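Local structure of putative hemoglobin-like oxygen-binding protein (Pseudoalteromonas haloplanktis, 4UUR) at residues Thr23-Leu28 with Phe72-Leu77; Arg66-Glu71 with Asp81-Lys86; Lys115-Glu120 with Gly129-Phe134. The protein binds heme b and, as a group II truncated hemoglobin, probably binds and carries oxygen at the heme iron. All coordinates share one frame; numbering follows the deposited sequence.

Contact 1 (Thr23-Leu28 with Phe72-Leu77). With HEM (protoporphyrin IX containing Fe), chain C.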
loop_
_atom_site.group_PDB
_atom_site.type_symbol
_atom_site.label_atom_id
_atom_site.label_comp_id
_atom_site.label_asym_id
_atom_site.label_seq_id
_atom_site.Cartn_x
_atom_site.Cartn_y
_atom_site.Cartn_z
ATOM N N THR A 23 8.784 -9.393 -13.602
ATOM C CA THR A 23 8.420 -8.873 -12.272
ATOM C C THR A 23 7.028 -8.241 -12.256
ATOM O O THR A 23 6.520 -7.811 -13.307
ATOM C CB THR A 23 9.416 -7.801 -11.807
ATOM O OG1 THR A 23 9.389 -6.675 -12.692
ATOM C CG2 THR A 23 10.837 -8.374 -11.770
ATOM N N PRO A 24 6.401 -8.173 -11.061
ATOM C CA PRO A 24 5.147 -7.450 -10.892
ATOM C C PRO A 24 5.222 -6.037 -11.459
ATOM O O PRO A 24 4.313 -5.592 -12.157
ATOM C CB PRO A 24 4.968 -7.445 -9.373
ATOM C CG PRO A 24 5.524 -8.756 -8.968
ATOM C CD PRO A 24 6.767 -8.886 -9.824
ATOM N N TYR A 25 6.322 -5.352 -11.202
ATOM C CA TYR A 25 6.546 -4.033 -11.767
ATOM C C TYR A 25 6.410 -4.069 -13.263
ATOM O O TYR A 25 5.767 -3.192 -13.854
ATOM C CB TYR A 25 7.927 -3.560 -11.396
ATOM C CG TYR A 25 8.266 -2.156 -11.804
ATOM C CD1 TYR A 25 7.815 -1.085 -11.047
ATOM C CD2 TYR A 25 9.087 -1.900 -12.897
ATOM C CE1 TYR A 25 8.134 0.211 -11.375
ATOM C CE2 TYR A 25 9.417 -0.601 -13.242
ATOM C CZ TYR A 25 8.940 0.446 -12.476
ATOM O OH TYR A 25 9.220 1.745 -12.795
ATOM N N GLU A 26 7.013 -5.076 -13.894
ATOM C CA GLU A 26 7.009 -5.131 -15.370
ATOM C C GLU A 26 5.599 -5.412 -15.901
ATOM O O GLU A 26 5.127 -4.703 -16.766
ATOM C CB GLU A 26 8.012 -6.170 -15.908
ATOM C CG GLU A 26 9.491 -5.781 -15.753
ATOM C CD GLU A 26 10.468 -6.959 -16.000
ATOM O OE1 GLU A 26 10.353 -8.053 -15.359
ATOM O OE2 GLU A 26 11.379 -6.778 -16.854
ATOM N N ILE A 27 4.952 -6.422 -15.332
ATOM C CA ILE A 27 3.628 -6.839 -15.694
ATOM C C ILE A 27 2.608 -5.695 -15.569
ATOM O O ILE A 27 1.785 -5.512 -16.443
ATOM C CB ILE A 27 3.195 -8.033 -14.812
ATOM C CG1 ILE A 27 4.080 -9.244 -15.110
ATOM C CG2 ILE A 27 1.719 -8.391 -15.034
ATOM C CD1 ILE A 27 3.875 -10.392 -14.151
ATOM N N LEU A 28 2.694 -4.912 -14.490
ATOM C CA LEU A 28 1.808 -3.756 -14.253
ATOM C C LEU A 28 2.147 -2.479 -15.032
ATOM O O LEU A 28 1.512 -1.463 -14.800
ATOM C CB LEU A 28 1.804 -3.412 -12.767
ATOM C CG LEU A 28 1.366 -4.569 -11.876
ATOM C CD1 LEU A 28 1.903 -4.325 -10.489
ATOM C CD2 LEU A 28 -0.148 -4.742 -11.868
ATOM N N PHE A 72 7.825 3.457 -2.454
ATOM C CA PHE A 72 7.959 2.118 -1.847
ATOM C C PHE A 72 7.564 1.026 -2.800
ATOM O O PHE A 72 8.302 0.039 -2.954
ATOM C CB PHE A 72 7.177 1.978 -0.561
ATOM C CG PHE A 72 7.062 0.572 -0.080
ATOM C CD1 PHE A 72 8.113 -0.040 0.603
ATOM C CD2 PHE A 72 5.876 -0.151 -0.291
ATOM C CE1 PHE A 72 7.982 -1.351 1.060
ATOM C CE2 PHE A 72 5.733 -1.434 0.163
ATOM C CZ PHE A 72 6.786 -2.043 0.842
ATOM N N LEU A 73 6.420 1.224 -3.450
ATOM C CA LEU A 73 5.886 0.249 -4.422
ATOM C C LEU A 73 6.832 0.026 -5.602
ATOM O O LEU A 73 6.994 -1.090 -6.027
ATOM C CB LEU A 73 4.496 0.652 -4.941
ATOM C CG LEU A 73 3.378 0.482 -3.937
ATOM C CD1 LEU A 73 2.047 0.887 -4.565
ATOM C CD2 LEU A 73 3.348 -0.932 -3.413
ATOM N N SER A 74 7.460 1.066 -6.126
ATOM C CA SER A 74 8.396 0.833 -7.212
ATOM C C SER A 74 9.450 -0.252 -6.883
ATOM O O SER A 74 9.683 -1.122 -7.691
ATOM C CB SER A 74 9.094 2.096 -7.653
ATOM O OG SER A 74 10.201 1.731 -8.487
ATOM N N GLY A 75 10.050 -0.242 -5.700
ATOM C CA GLY A 75 10.993 -1.284 -5.360
ATOM C C GLY A 75 10.383 -2.575 -4.871
ATOM O O GLY A 75 10.834 -3.649 -5.209
ATOM N N TRP A 76 9.346 -2.499 -4.054
ATOM C CA TRP A 76 8.692 -3.726 -3.589
ATOM C C TRP A 76 8.170 -4.599 -4.745
ATOM O O TRP A 76 7.965 -5.802 -4.569
ATOM C CB TRP A 76 7.539 -3.365 -2.678
ATOM C CG TRP A 76 6.973 -4.482 -1.961
ATOM C CD1 TRP A 76 7.519 -5.115 -0.905
ATOM C CD2 TRP A 76 5.670 -5.067 -2.158
ATOM N NE1 TRP A 76 6.656 -6.089 -0.435
ATOM C CE2 TRP A 76 5.523 -6.086 -1.206
ATOM C CE3 TRP A 76 4.619 -4.820 -3.057
ATOM C CZ2 TRP A 76 4.359 -6.864 -1.110
ATOM C CZ3 TRP A 76 3.485 -5.596 -2.984
ATOM C CH2 TRP A 76 3.354 -6.601 -2.009
ATOM N N LEU A 77 7.904 -3.977 -5.896
ATOM C CA LEU A 77 7.461 -4.702 -7.116
ATOM C C LEU A 77 8.607 -5.006 -8.145
ATOM O O LEU A 77 8.384 -5.645 -9.182
ATOM C CB LEU A 77 6.360 -3.902 -7.821
ATOM C CG LEU A 77 5.060 -3.562 -7.093
ATOM C CD1 LEU A 77 4.368 -2.439 -7.836
ATOM C CD2 LEU A 77 4.112 -4.742 -6.907
HETATM C CHA HEM C . 3.073 5.096 6.522
HETATM C CHB HEM C . -0.989 3.311 8.528
HETATM C CHC HEM C . 0.074 -0.978 6.514
HETATM C CHD HEM C . 3.432 1.138 3.859
HETATM C C1A HEM C . 1.908 4.976 7.257
HETATM C C2A HEM C . 1.328 6.001 8.006
HETATM C C3A HEM C . 0.179 5.502 8.545
HETATM C C4A HEM C . 0.039 4.150 8.155
HETATM C CMA HEM C . -0.797 6.254 9.441
HETATM C CAA HEM C . 1.844 7.411 8.212
HETATM C CBA HEM C . 2.061 8.165 6.901
HETATM C CGA HEM C . 1.841 9.662 6.971
HETATM O O1A HEM C . 0.742 10.220 7.171
HETATM O O2A HEM C . 2.834 10.376 6.755
HETATM C C1B HEM C . -1.019 1.953 8.173
HETATM C C2B HEM C . -1.914 0.990 8.731
HETATM C C3B HEM C . -1.607 -0.224 8.172
HETATM C C4B HEM C . -0.461 0.035 7.304
HETATM C CMB HEM C . -3.024 1.343 9.706
HETATM C CAB HEM C . -2.088 -1.637 8.283
HETATM C CBB HEM C . -2.914 -2.007 9.205
HETATM C C1C HEM C . 1.029 -0.787 5.524
HETATM C C2C HEM C . 1.454 -1.728 4.571
HETATM C C3C HEM C . 2.436 -1.109 3.836
HETATM C C4C HEM C . 2.557 0.213 4.324
HETATM C CMC HEM C . 0.935 -3.155 4.467
HETATM C CAC HEM C . 3.220 -1.592 2.678
HETATM C CBC HEM C . 2.939 -2.731 2.054
HETATM C C1D HEM C . 3.591 2.354 4.446
HETATM C C2D HEM C . 4.679 3.236 4.032
HETATM C C3D HEM C . 4.573 4.322 4.767
HETATM C C4D HEM C . 3.432 4.101 5.642
HETATM C CMD HEM C . 5.750 3.012 3.001
HETATM C CAD HEM C . 5.510 5.517 4.751
HETATM C CBD HEM C . 6.497 5.267 5.895
HETATM C CGD HEM C . 7.612 6.312 6.013
HETATM O O1D HEM C . 7.615 7.358 5.344
HETATM O O2D HEM C . 8.571 6.161 6.795
HETATM N NA HEM C . 1.074 3.854 7.325
HETATM N NB HEM C . -0.206 1.326 7.347
HETATM N NC HEM C . 1.680 0.368 5.330
HETATM N ND HEM C . 2.840 2.919 5.365
HETATM FE FE HEM C . 1.404 2.160 6.314
HETATM O O HOH W 1 0.066 2.906 4.745
#

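Contact 2 (Arg66-Glu71 with Asp81-Lys86). With HEM (protoporphyrin IX containing Fe), chain C.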
loop_
_atom_site.group_PDB
_atom_site.type_symbol
_atom_site.label_atom_id
_atom_site.label_comp_id
_atom_site.label_asym_id
_atom_site.label_seq_id
_atom_site.Cartn_x
_atom_site.Cartn_y
_atom_site.Cartn_z
ATOM N N ARG A 66 1.280 9.906 -0.625
ATOM C CA ARG A 66 1.032 9.369 -1.945
ATOM C C ARG A 66 2.378 9.055 -2.656
ATOM O O ARG A 66 2.581 7.930 -3.166
ATOM C CB ARG A 66 0.218 10.328 -2.781
ATOM C CG ARG A 66 -1.243 10.333 -2.431
ATOM C CD ARG A 66 -1.978 11.389 -3.257
ATOM N NE ARG A 66 -3.406 11.438 -2.954
ATOM C CZ ARG A 66 -4.365 10.655 -3.484
ATOM N NH1 ARG A 66 -4.112 9.716 -4.381
ATOM N NH2 ARG A 66 -5.603 10.817 -3.122
ATOM N N GLN A 67 3.266 10.048 -2.658
ATOM C CA GLN A 67 4.574 9.975 -3.305
ATOM C C GLN A 67 5.458 8.931 -2.619
ATOM O O GLN A 67 6.043 8.067 -3.262
ATOM C CB GLN A 67 5.230 11.357 -3.277
ATOM C CG GLN A 67 6.692 11.448 -3.733
ATOM C CD GLN A 67 6.909 10.963 -5.154
ATOM O OE1 GLN A 67 6.156 11.306 -6.085
ATOM N NE2 GLN A 67 7.941 10.148 -5.335
ATOM N N VAL A 68 5.527 8.977 -1.299
ATOM C CA VAL A 68 6.340 8.005 -0.555
ATOM C C VAL A 68 5.872 6.586 -0.785
ATOM O O VAL A 68 6.678 5.715 -1.058
ATOM C CB VAL A 68 6.355 8.313 0.950
ATOM C CG1 VAL A 68 6.978 7.177 1.747
ATOM C CG2 VAL A 68 7.155 9.582 1.193
ATOM N N PHE A 69 4.565 6.331 -0.660
ATOM C CA PHE A 69 4.038 4.976 -0.877
ATOM C C PHE A 69 4.380 4.509 -2.286
ATOM O O PHE A 69 4.721 3.359 -2.465
ATOM C CB PHE A 69 2.525 4.936 -0.687
ATOM C CG PHE A 69 1.940 3.550 -0.684
ATOM C CD1 PHE A 69 2.407 2.579 0.169
ATOM C CD2 PHE A 69 0.881 3.243 -1.476
ATOM C CE1 PHE A 69 1.878 1.297 0.182
ATOM C CE2 PHE A 69 0.285 2.012 -1.436
ATOM C CZ PHE A 69 0.789 1.024 -0.613
ATOM N N PHE A 70 4.273 5.386 -3.277
ATOM C CA PHE A 70 4.676 5.047 -4.653
ATOM C C PHE A 70 6.144 4.602 -4.713
ATOM O O PHE A 70 6.457 3.510 -5.235
ATOM C CB PHE A 70 4.477 6.239 -5.585
ATOM C CG PHE A 70 5.339 6.204 -6.812
ATOM C CD1 PHE A 70 5.136 5.242 -7.800
ATOM C CD2 PHE A 70 6.342 7.155 -7.004
ATOM C CE1 PHE A 70 5.930 5.214 -8.941
ATOM C CE2 PHE A 70 7.145 7.133 -8.138
ATOM C CZ PHE A 70 6.946 6.153 -9.103
ATOM N N GLU A 71 7.025 5.452 -4.169
ATOM C CA GLU A 71 8.442 5.152 -4.055
ATOM C C GLU A 71 8.622 3.795 -3.467
ATOM O O GLU A 71 9.451 3.031 -3.940
ATOM C CB GLU A 71 9.164 6.190 -3.183
ATOM C CG GLU A 71 9.498 7.477 -3.911
ATOM C CD GLU A 71 9.600 8.697 -2.996
ATOM O OE1 GLU A 71 9.895 8.622 -1.770
ATOM O OE2 GLU A 71 9.351 9.779 -3.523
ATOM N N ASP A 81 14.309 0.733 -6.551
ATOM C CA ASP A 81 14.211 1.032 -5.117
ATOM C C ASP A 81 14.289 2.509 -5.011
ATOM O O ASP A 81 15.379 3.042 -4.920
ATOM C CB ASP A 81 15.395 0.486 -4.321
ATOM C CG ASP A 81 15.168 -0.896 -3.823
ATOM O OD1 ASP A 81 14.183 -1.129 -3.069
ATOM O OD2 ASP A 81 16.000 -1.748 -4.181
ATOM N N LEU A 82 13.152 3.183 -5.075
ATOM C CA LEU A 82 13.151 4.618 -4.936
ATOM C C LEU A 82 13.060 4.956 -3.454
ATOM O O LEU A 82 13.553 5.992 -3.025
ATOM C CB LEU A 82 11.985 5.218 -5.705
ATOM C CG LEU A 82 12.122 5.141 -7.210
ATOM C CD1 LEU A 82 10.773 5.390 -7.836
ATOM C CD2 LEU A 82 13.126 6.160 -7.723
ATOM N N PHE A 83 12.415 4.072 -2.698
ATOM C CA PHE A 83 12.253 4.216 -1.249
ATOM C C PHE A 83 13.588 4.009 -0.589
ATOM O O PHE A 83 14.124 4.946 -0.002
ATOM C CB PHE A 83 11.243 3.201 -0.679
ATOM C CG PHE A 83 10.897 3.425 0.778
ATOM C CD1 PHE A 83 11.664 2.870 1.785
ATOM C CD2 PHE A 83 9.790 4.200 1.134
ATOM C CE1 PHE A 83 11.344 3.081 3.116
ATOM C CE2 PHE A 83 9.462 4.414 2.467
ATOM C CZ PHE A 83 10.227 3.840 3.456
ATOM N N VAL A 84 14.143 2.806 -0.714
ATOM C CA VAL A 84 15.448 2.529 -0.124
ATOM C C VAL A 84 16.551 3.510 -0.591
ATOM O O VAL A 84 17.486 3.755 0.144
ATOM C CB VAL A 84 15.933 1.085 -0.360
ATOM C CG1 VAL A 84 17.193 0.819 0.473
ATOM C CG2 VAL A 84 14.867 0.079 0.005
ATOM N N ALA A 85 16.446 4.071 -1.787
ATOM C CA ALA A 85 17.364 5.131 -2.200
ATOM C C ALA A 85 17.213 6.363 -1.323
ATOM O O ALA A 85 18.192 6.975 -0.931
ATOM C CB ALA A 85 17.137 5.527 -3.658
ATOM N N LYS A 86 15.985 6.750 -1.044
ATOM C CA LYS A 86 15.733 8.059 -0.463
ATOM C C LYS A 86 15.473 8.026 1.041
ATOM O O LYS A 86 15.722 9.014 1.714
ATOM C CB LYS A 86 14.548 8.697 -1.178
ATOM C CG LYS A 86 14.384 10.193 -0.951
ATOM C CD LYS A 86 13.372 10.788 -1.921
ATOM C CE LYS A 86 13.691 10.399 -3.361
ATOM N NZ LYS A 86 13.277 11.462 -4.310
HETATM C CHA HEM C . 3.073 5.096 6.522
HETATM C CHB HEM C . -0.989 3.311 8.528
HETATM C CHC HEM C . 0.074 -0.978 6.514
HETATM C CHD HEM C . 3.432 1.138 3.859
HETATM C C1A HEM C . 1.908 4.976 7.257
HETATM C C2A HEM C . 1.328 6.001 8.006
HETATM C C3A HEM C . 0.179 5.502 8.545
HETATM C C4A HEM C . 0.039 4.150 8.155
HETATM C CMA HEM C . -0.797 6.254 9.441
HETATM C CAA HEM C . 1.844 7.411 8.212
HETATM C CBA HEM C . 2.061 8.165 6.901
HETATM C CGA HEM C . 1.841 9.662 6.971
HETATM O O1A HEM C . 0.742 10.220 7.171
HETATM O O2A HEM C . 2.834 10.376 6.755
HETATM C C1B HEM C . -1.019 1.953 8.173
HETATM C C2B HEM C . -1.914 0.990 8.731
HETATM C C3B HEM C . -1.607 -0.224 8.172
HETATM C C4B HEM C . -0.461 0.035 7.304
HETATM C CMB HEM C . -3.024 1.343 9.706
HETATM C CAB HEM C . -2.088 -1.637 8.283
HETATM C CBB HEM C . -2.914 -2.007 9.205
HETATM C C1C HEM C . 1.029 -0.787 5.524
HETATM C C2C HEM C . 1.454 -1.728 4.571
HETATM C C3C HEM C . 2.436 -1.109 3.836
HETATM C C4C HEM C . 2.557 0.213 4.324
HETATM C CMC HEM C . 0.935 -3.155 4.467
HETATM C CAC HEM C . 3.220 -1.592 2.678
HETATM C CBC HEM C . 2.939 -2.731 2.054
HETATM C C1D HEM C . 3.591 2.354 4.446
HETATM C C2D HEM C . 4.679 3.236 4.032
HETATM C C3D HEM C . 4.573 4.322 4.767
HETATM C C4D HEM C . 3.432 4.101 5.642
HETATM C CMD HEM C . 5.750 3.012 3.001
HETATM C CAD HEM C . 5.510 5.517 4.751
HETATM C CBD HEM C . 6.497 5.267 5.895
HETATM C CGD HEM C . 7.612 6.312 6.013
HETATM O O1D HEM C . 7.615 7.358 5.344
HETATM O O2D HEM C . 8.571 6.161 6.795
HETATM N NA HEM C . 1.074 3.854 7.325
HETATM N NB HEM C . -0.206 1.326 7.347
HETATM N NC HEM C . 1.680 0.368 5.330
HETATM N ND HEM C . 2.840 2.919 5.365
HETATM FE FE HEM C . 1.404 2.160 6.314
HETATM O O HOH W 1 0.066 2.906 4.745
#

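Contact 3 (Lys115-Glu120 with Gly129-Phe134)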
loop_
_atom_site.group_PDB
_atom_site.type_symbol
_atom_site.label_atom_id
_atom_site.label_comp_id
_atom_site.label_asym_id
_atom_site.label_seq_id
_atom_site.Cartn_x
_atom_site.Cartn_y
_atom_site.Cartn_z
ATOM N N LYS A 115 -9.743 -3.557 -3.172
ATOM C CA LYS A 115 -10.471 -2.776 -4.161
ATOM C C LYS A 115 -9.573 -2.165 -5.233
ATOM O O LYS A 115 -9.957 -2.115 -6.431
ATOM C CB LYS A 115 -11.249 -1.677 -3.469
ATOM C CG LYS A 115 -12.434 -2.209 -2.671
ATOM C CD LYS A 115 -13.256 -1.070 -2.099
ATOM C CE LYS A 115 -14.599 -0.916 -2.802
ATOM N NZ LYS A 115 -15.558 -1.896 -2.199
ATOM N N THR A 116 -8.391 -1.690 -4.805
ATOM C CA THR A 116 -7.420 -1.105 -5.697
ATOM C C THR A 116 -6.887 -2.148 -6.694
ATOM O O THR A 116 -6.777 -1.884 -7.894
ATOM C CB THR A 116 -6.226 -0.538 -4.871
ATOM O OG1 THR A 116 -6.693 0.572 -4.086
ATOM C CG2 THR A 116 -5.041 -0.094 -5.765
ATOM N N LEU A 117 -6.479 -3.295 -6.176
ATOM C CA LEU A 117 -5.881 -4.344 -6.996
ATOM C C LEU A 117 -6.876 -4.981 -7.980
ATOM O O LEU A 117 -6.494 -5.256 -9.128
ATOM C CB LEU A 117 -5.236 -5.421 -6.126
ATOM C CG LEU A 117 -4.018 -4.900 -5.354
ATOM C CD1 LEU A 117 -3.510 -5.939 -4.390
ATOM C CD2 LEU A 117 -2.914 -4.486 -6.275
ATOM N N ASP A 118 -8.132 -5.143 -7.570
ATOM C CA ASP A 118 -9.192 -5.485 -8.530
ATOM C C ASP A 118 -9.254 -4.502 -9.704
ATOM O O ASP A 118 -9.410 -4.908 -10.864
ATOM C CB ASP A 118 -10.593 -5.558 -7.858
ATOM C CG ASP A 118 -10.762 -6.800 -7.018
ATOM O OD1 ASP A 118 -9.840 -7.638 -7.040
ATOM O OD2 ASP A 118 -11.771 -6.925 -6.283
ATOM N N LEU A 119 -9.160 -3.212 -9.432
ATOM C CA LEU A 119 -9.281 -2.288 -10.552
ATOM C C LEU A 119 -7.974 -2.134 -11.342
ATOM O O LEU A 119 -8.010 -1.785 -12.504
ATOM C CB LEU A 119 -9.788 -0.932 -10.085
ATOM C CG LEU A 119 -11.270 -0.861 -9.755
ATOM C CD1 LEU A 119 -11.535 0.220 -8.745
ATOM C CD2 LEU A 119 -12.092 -0.642 -10.985
ATOM N N GLU A 120 -6.825 -2.403 -10.748
ATOM C CA GLU A 120 -5.541 -1.981 -11.404
ATOM C C GLU A 120 -4.808 -3.127 -12.021
ATOM O O GLU A 120 -3.962 -2.925 -12.874
ATOM C CB GLU A 120 -4.588 -1.237 -10.425
ATOM C CG GLU A 120 -5.127 0.102 -9.924
ATOM C CD GLU A 120 -5.270 1.159 -11.040
ATOM O OE1 GLU A 120 -4.424 1.188 -11.972
ATOM O OE2 GLU A 120 -6.215 1.984 -10.997
ATOM N N GLY A 129 -1.840 -13.095 -6.221
ATOM C CA GLY A 129 -0.512 -13.038 -5.610
ATOM C C GLY A 129 -0.283 -11.756 -4.806
ATOM O O GLY A 129 0.174 -11.795 -3.646
ATOM N N LEU A 130 -0.629 -10.615 -5.390
ATOM C CA LEU A 130 -0.399 -9.329 -4.689
ATOM C C LEU A 130 -1.289 -9.183 -3.470
ATOM O O LEU A 130 -0.827 -8.727 -2.429
ATOM C CB LEU A 130 -0.550 -8.147 -5.614
ATOM C CG LEU A 130 0.503 -8.137 -6.711
ATOM C CD1 LEU A 130 0.178 -7.091 -7.778
ATOM C CD2 LEU A 130 1.892 -7.900 -6.134
ATOM N N LYS A 131 -2.527 -9.622 -3.567
ATOM C CA LYS A 131 -3.431 -9.547 -2.432
ATOM C C LYS A 131 -2.916 -10.312 -1.216
ATOM O O LYS A 131 -3.055 -9.849 -0.090
ATOM C CB LYS A 131 -4.828 -10.095 -2.774
ATOM C CG LYS A 131 -5.747 -9.135 -3.489
ATOM C CD LYS A 131 -7.077 -9.793 -3.863
ATOM C CE LYS A 131 -7.980 -8.789 -4.551
ATOM N NZ LYS A 131 -9.157 -9.385 -5.211
ATOM N N GLN A 132 -2.397 -11.515 -1.450
ATOM C CA GLN A 132 -1.922 -12.381 -0.361
ATOM C C GLN A 132 -0.699 -11.750 0.242
ATOM O O GLN A 132 -0.642 -11.621 1.441
ATOM C CB GLN A 132 -1.613 -13.812 -0.846
ATOM C CG GLN A 132 -2.874 -14.615 -1.179
ATOM C CD GLN A 132 -3.825 -14.701 0.015
ATOM O OE1 GLN A 132 -3.385 -14.915 1.135
ATOM N NE2 GLN A 132 -5.124 -14.499 -0.217
ATOM N N SER A 133 0.238 -11.299 -0.591
ATOM C CA SER A 133 1.483 -10.734 -0.081
ATOM C C SER A 133 1.334 -9.376 0.690
ATOM O O SER A 133 1.971 -9.152 1.745
ATOM C CB SER A 133 2.524 -10.682 -1.174
ATOM O OG SER A 133 2.167 -9.793 -2.199
ATOM N N PHE A 134 0.455 -8.502 0.199
ATOM C CA PHE A 134 -0.023 -7.351 0.999
ATOM C C PHE A 134 -0.731 -7.809 2.276
ATOM O O PHE A 134 -0.504 -7.248 3.333
ATOM C CB PHE A 134 -1.025 -6.442 0.219
ATOM C CG PHE A 134 -0.373 -5.500 -0.771
ATOM C CD1 PHE A 134 0.435 -4.458 -0.332
ATOM C CD2 PHE A 134 -0.607 -5.621 -2.122
ATOM C CE1 PHE A 134 1.032 -3.592 -1.233
ATOM C CE2 PHE A 134 0.003 -4.770 -3.024
ATOM C CZ PHE A 134 0.806 -3.741 -2.596
#

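Contact 1 (Thr23-Leu28 with Phe72-Leu77)
Tyr25 and Leu77 bring the two backbones together where the first turn of helix 24-27 meets the end of helix 63-76: Tyr25 N donates to Leu77 O over 2.9 Å with an N-H...O angle of 153°. The donor lies tilted by 35° from the carbonyl plane of Leu77. This N-H belongs to the opening turn of a helix, where no earlier carbonyl of the same helix can take it, so the carbonyl of Leu77, just past the end of the other helix, does so instead. The start of helix 24-27 is completed by a capping box: Glu26 N donates to Thr23 OG1, and Thr23 N returns a nearly straight bond of 2.7 Å to Glu26 OE1, on the anti lone pair of the carboxylate.

Leu77 carries most of the apolar contact. Its CD2 lies 3.8 Å from Pro24 CB, and its CB packs on Tyr25 CB. Its CD1 meets Leu28 CD1 at 4.1 Å, the two leucine side chains crossing at about a right angle. The Tyr25 ring is swung anti to its own amide (chi1 -175°) and thereby reaches alongside the helix end, with CD1 3.8 Å from Ser74 O and CE1 near Ser74 OG. That hydroxyl is hydrogen-bonded to Pro80 O.

About a turn and a half before Leu77, Phe72 CE2 touches the heme vinyl carbon CAC, so the same helix runs from this junction to the pocket. Helix 124-141 covers the junction through Leu126, which touches Pro24 and Ile27, while Tyr25 packs on Glu31 of helix 31-45.

Contact 2 (Arg66-Glu71 with Asp81-Lys86)
Val68 touches Phe83 as well as the heme. Its CG1, anti to the backbone N (chi1 170°), meets the edge of the Phe83 ring near the ring plane, 3.8 Å from CE2. The same methyl lies 3.7 Å from the heme propionate oxygen O1D, so this one branch fills the corner between porphyrin and phenylalanine. Phe69 points away from segment 81-86 and serves the heme instead, its CE1 lying 4.0 Å from the methine carbon CHD; Phe41 meets its ring, and Trp109 and Met113 of helix 103-120 also pack on it. The next ring, that of Phe70, reaches Leu82 with its far end, CE2 lying 4.0 Å from Leu82 CD1.

Glu71 makes the broadest contact. Its CG lies 3.8 Å from Leu82 CB, and the two side chains cross at about a right angle. The backbone carbonyl of Glu71 accepts a weak hydrogen bond from Phe83 N, 3.4 Å away and bent to 125°. At the end of the buried side chain, OE1 is hydrogen-bonded to His87 NE2. Lys86 passes across the carboxylate with a chain bent at its outer torsions, and its NZ is 4.3 Å from Glu71 OE2, too far for a salt bridge but close enough that its charge would probably favour the carboxylate form.

Phe83 CE2 also approaches the heme methyl CMD, at 4.0 Å, and its ring lies close to the side chain of Arg95, a heme-binding residue. Val68 and Phe83 line the porphyrin rim at the ring D propionate and methyl, while Phe69 lies over the face that carries the iron-bound water, near CHD, an arrangement in keeping with the largely apolar heme pocket of a globin.

Contact 3 (Lys115-Glu120 with Gly129-Phe134)
Leu117 and Lys131 both set CG anti to the carbonyl carbon (chi1 -67° in the leucine), and from there the leucine projects toward helix 124-141 while the lysine runs out fully extended to the carboxylate of Asp118. Leu117 makes the apolar contact with a single methyl: CD1 lies 3.7 Å from Phe134 CD2 and also touches Leu130 CB and Lys131 CG. It thus sits against two neighbouring residues, Leu130 and Lys131, and against Phe134 one turn further on, crossing Leu130 at about a right angle.

The short segments run nearly antiparallel, at 159°, with their axes 10.3 Å apart. They belong to the last two long helices of the chain, 103-120 and 124-141, which correspond to the G and H helices of the globin fold.

Along the outer margin of this pair, Lys131 NZ donates to Asp118 OD1 over 2.6 Å in a salt bridge. The ammonium comes from the syn side, 17° out of the carboxylate plane, and the aliphatic part of the lysine passes beside the Leu117 methyl on its way there. Deeper in, the Phe134 ring continues past Leu117 to Met110, Met113, Trp76 and the heme.

In the fold
Helix 63-76 serves both contact 1 and contact 2: its end receives helix 24-27, and its middle packs against segment 81-86. The two touch each other, Phe72 CA lying 3.7 Å from Phe83 CB, and all three contacts reach the heme, contact 3 through Phe134. Contact 3 joins another helix pair and meets contact 1 through Trp76 and Phe134, whereas contacts 2 and 3 lie on opposite sides of the chain's centre without touching. Contacts 2 and 3 are mainly buried, contact 1 only partly. Their polar chemistry differs accordingly: a backbone bond between helix ends in contact 1, a buried glutamate in contact 2, and an outlying salt bridge in contact 3.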